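Local coordinates for stage III sporulation protein AH (PDB 3TUF) that takes part in forespore engulfment and forms with SpoIIQ an intercellular channel through which the mother cell triggers sigma-G activation in the forespore, at residues 96-100 / 127-131. Sequence-based numbering, arbitrary orientation.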
ATOM      1  N   ARG B  96      10.113  -1.335  -3.641  1.00 41.63           N
ATOM      2  CA  ARG B  96       9.785  -0.672  -2.379  1.00 50.95           C
ATOM      3  C   ARG B  96      10.354  -1.412  -1.162  1.00 50.72           C
ATOM      4  O   ARG B  96      10.900  -0.795  -0.247  1.00 43.61           O
ATOM      5  CB  ARG B  96       8.270  -0.514  -2.236  1.00 51.67           C
ATOM      6  CG  ARG B  96       7.603   0.178  -3.414  1.00 49.51           C
ATOM      7  CD  ARG B  96       7.842   1.679  -3.380  1.00 42.83           C
ATOM      8  NE  ARG B  96       6.598   2.426  -3.224  1.00 55.90           N
ATOM      9  CZ  ARG B  96       6.108   3.259  -4.136  1.00 60.95           C
ATOM     10  NH1 ARG B  96       6.757   3.455  -5.275  1.00 63.89           N
ATOM     11  NH2 ARG B  96       4.968   3.898  -3.910  1.00 60.95           N
ATOM     12  N   SER B  97      10.217  -2.735  -1.163  1.00 45.16           N
ATOM     13  CA  SER B  97      10.664  -3.601  -0.050  1.00 50.86           C
ATOM     14  C   SER B  97      12.117  -3.404   0.239  1.00 50.28           C
ATOM     15  O   SER B  97      12.515  -3.173   1.402  1.00 50.03           O
ATOM     16  CB  SER B  97      10.553  -5.057  -0.427  1.00 51.41           C
ATOM     17  OG  SER B  97       9.268  -5.484  -0.128  1.00 61.17           O
ATOM     18  N   LYS B  98      12.889  -3.548  -0.845  1.00 48.61           N
ATOM     19  CA  LYS B  98      14.305  -3.363  -0.830  1.00 52.85           C
ATOM     20  C   LYS B  98      14.586  -2.010  -0.286  1.00 58.38           C
ATOM     21  O   LYS B  98      15.397  -1.875   0.643  1.00 55.71           O
ATOM     22  CB  LYS B  98      14.887  -3.457  -2.235  1.00 49.17           C
ATOM     23  CG  LYS B  98      15.342  -4.853  -2.576  1.00 59.85           C
ATOM     24  CD  LYS B  98      15.547  -5.063  -4.136  1.00 80.33           C
ATOM     25  CE  LYS B  98      14.268  -5.631  -4.854  1.00 83.29           C
ATOM     26  NZ  LYS B  98      14.208  -5.338  -6.333  1.00 69.76           N
ATOM     27  N   GLU B  99      13.924  -1.001  -0.859  1.00 51.92           N
ATOM     28  CA  GLU B  99      14.032   0.344  -0.307  1.00 56.20           C
ATOM     29  C   GLU B  99      13.892   0.422   1.226  1.00 53.44           C
ATOM     30  O   GLU B  99      14.826   0.901   1.897  1.00 57.71           O
ATOM     31  CB  GLU B  99      13.006   1.228  -0.926  1.00 59.03           C
ATOM     32  CG  GLU B  99      13.523   2.045  -2.025  1.00 56.53           C
ATOM     33  CD  GLU B  99      12.864   3.420  -1.998  1.00 69.81           C
ATOM     34  OE1 GLU B  99      13.325   4.271  -1.193  1.00 72.91           O
ATOM     35  OE2 GLU B  99      11.879   3.638  -2.750  1.00 60.94           O
ATOM     36  N   ARG B 100      12.749  -0.040   1.766  1.00 47.70           N
ATOM     37  CA  ARG B 100      12.482   0.058   3.209  1.00 50.48           C
ATOM     38  C   ARG B 100      13.569  -0.609   3.978  1.00 54.44           C
ATOM     39  O   ARG B 100      14.041  -0.088   4.983  1.00 54.97           O
ATOM     40  CB  ARG B 100      11.190  -0.630   3.603  1.00 49.71           C
ATOM     41  CG  ARG B 100       9.961   0.012   3.040  1.00 57.75           C
ATOM     42  CD  ARG B 100       8.692  -0.620   3.612  1.00 53.87           C
ATOM     43  NE  ARG B 100       8.304  -1.923   3.018  1.00 49.16           N
ATOM     44  CZ  ARG B 100       7.665  -2.075   1.846  1.00 63.75           C
ATOM     45  NH1 ARG B 100       7.338  -1.005   1.098  1.00 60.50           N
ATOM     46  NH2 ARG B 100       7.354  -3.294   1.431  1.00 55.79           N
ATOM     47  N   LEU B 127       8.157   7.780   2.305  1.00 44.49           N
ATOM     48  CA  LEU B 127       7.805   6.659   1.467  1.00 48.05           C
ATOM     49  C   LEU B 127       6.434   6.113   1.847  1.00 50.21           C
ATOM     50  O   LEU B 127       5.617   5.871   0.947  1.00 50.54           O
ATOM     51  CB  LEU B 127       8.841   5.552   1.561  1.00 47.77           C
ATOM     52  CG  LEU B 127       9.242   4.769   0.311  1.00 42.15           C
ATOM     53  CD1 LEU B 127       9.433   3.406   0.810  1.00 41.51           C
ATOM     54  CD2 LEU B 127       8.305   4.747  -0.939  1.00 42.33           C
ATOM     55  N   SER B 128       6.192   5.917   3.158  1.00 43.40           N
ATOM     56  CA  SER B 128       4.868   5.519   3.659  1.00 53.49           C
ATOM     57  C   SER B 128       3.760   6.395   3.199  1.00 50.43           C
ATOM     58  O   SER B 128       2.627   5.952   2.942  1.00 49.48           O
ATOM     59  CB  SER B 128       4.822   5.698   5.143  1.00 54.90           C
ATOM     60  OG  SER B 128       5.687   4.759   5.694  1.00 52.70           O
ATOM     61  N   GLU B 129       4.055   7.675   3.211  1.00 44.74           N
ATOM     62  CA  GLU B 129       3.050   8.609   2.840  1.00 49.79           C
ATOM     63  C   GLU B 129       2.776   8.555   1.348  1.00 49.83           C
ATOM     64  O   GLU B 129       1.596   8.577   0.940  1.00 44.78           O
ATOM     65  CB  GLU B 129       3.380   9.994   3.391  1.00 51.79           C
ATOM     66  CG  GLU B 129       3.247  10.014   4.954  1.00 53.52           C
ATOM     67  CD  GLU B 129       1.864   9.439   5.491  1.00 58.34           C
ATOM     68  OE1 GLU B 129       0.822   9.672   4.836  1.00 75.37           O
ATOM     69  OE2 GLU B 129       1.816   8.751   6.565  1.00 67.87           O
ATOM     70  N   VAL B 130       3.854   8.420   0.556  1.00 38.36           N
ATOM     71  CA  VAL B 130       3.757   8.083  -0.847  1.00 42.79           C
ATOM     72  C   VAL B 130       2.920   6.812  -1.016  1.00 43.30           C
ATOM     73  O   VAL B 130       1.943   6.799  -1.792  1.00 42.25           O
ATOM     74  CB  VAL B 130       5.183   7.887  -1.454  1.00 46.38           C
ATOM     75  CG1 VAL B 130       5.203   6.959  -2.744  1.00 36.69           C
ATOM     76  CG2 VAL B 130       5.829   9.245  -1.713  1.00 42.59           C
ATOM     77  N   GLU B 131       3.287   5.751  -0.288  1.00 49.05           N
ATOM     78  CA  GLU B 131       2.500   4.500  -0.323  1.00 50.72           C
ATOM     79  C   GLU B 131       1.012   4.782  -0.099  1.00 46.15           C
ATOM     80  O   GLU B 131       0.158   4.307  -0.869  1.00 42.94           O
ATOM     81  CB  GLU B 131       2.955   3.449   0.740  1.00 62.07           C
ATOM     82  CG  GLU B 131       4.416   2.862   0.693  1.00 51.11           C
ATOM     83  CD  GLU B 131       4.630   1.798  -0.421  1.00 62.15           C
ATOM     84  OE1 GLU B 131       3.644   1.510  -1.166  1.00 64.71           O
ATOM     85  OE2 GLU B 131       5.783   1.250  -0.539  1.00 65.43           O
TER
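E131 reaches across from helix 114-143 to meet two arginines one turn apart on helix 84-107, and a single carboxylate oxygen serves both. R96 comes from the opposite direction and offers NE to E131 OE2 at 3.0 Å, a salt bridge whose hydrogen bond is weak, bent to 149°. OE2 sits at the edge of that guanidinium, with the two flat groups turned 65° apart; OE1 pairs instead with K135 of the second subunit, so OE2 alone holds R96. R100 crosses E131 at about a right angle and adds a second salt bridge from NH1 to the same OE2, 3.2 Å long. The R96 chain, bent at chi2 and again at chi3, lays one guanidinium face against L127 CD2, 3.7 Å from NE. V130 CG1 comes in obliquely on NH2. L127 suits this place because its other methyl, CD1, rests on R100 CG at 4.1 Å. An arginine with several donors suits position 96, since E134 and E154 take its terminal nitrogens; an alanine here would probably leave both without that partner, E131 leaning on R100 and K135 of the second subunit, and a gap beneath L127. R100 also pairs with E129 of the second subunit. Segments 96-100 and 127-131 run antiparallel at 156°, their axes 12.2 Å apart at closest approach: a helical hairpin whose wide spacing is bridged by long charged side chains in a salt-bridge network that continues into the subunit interface.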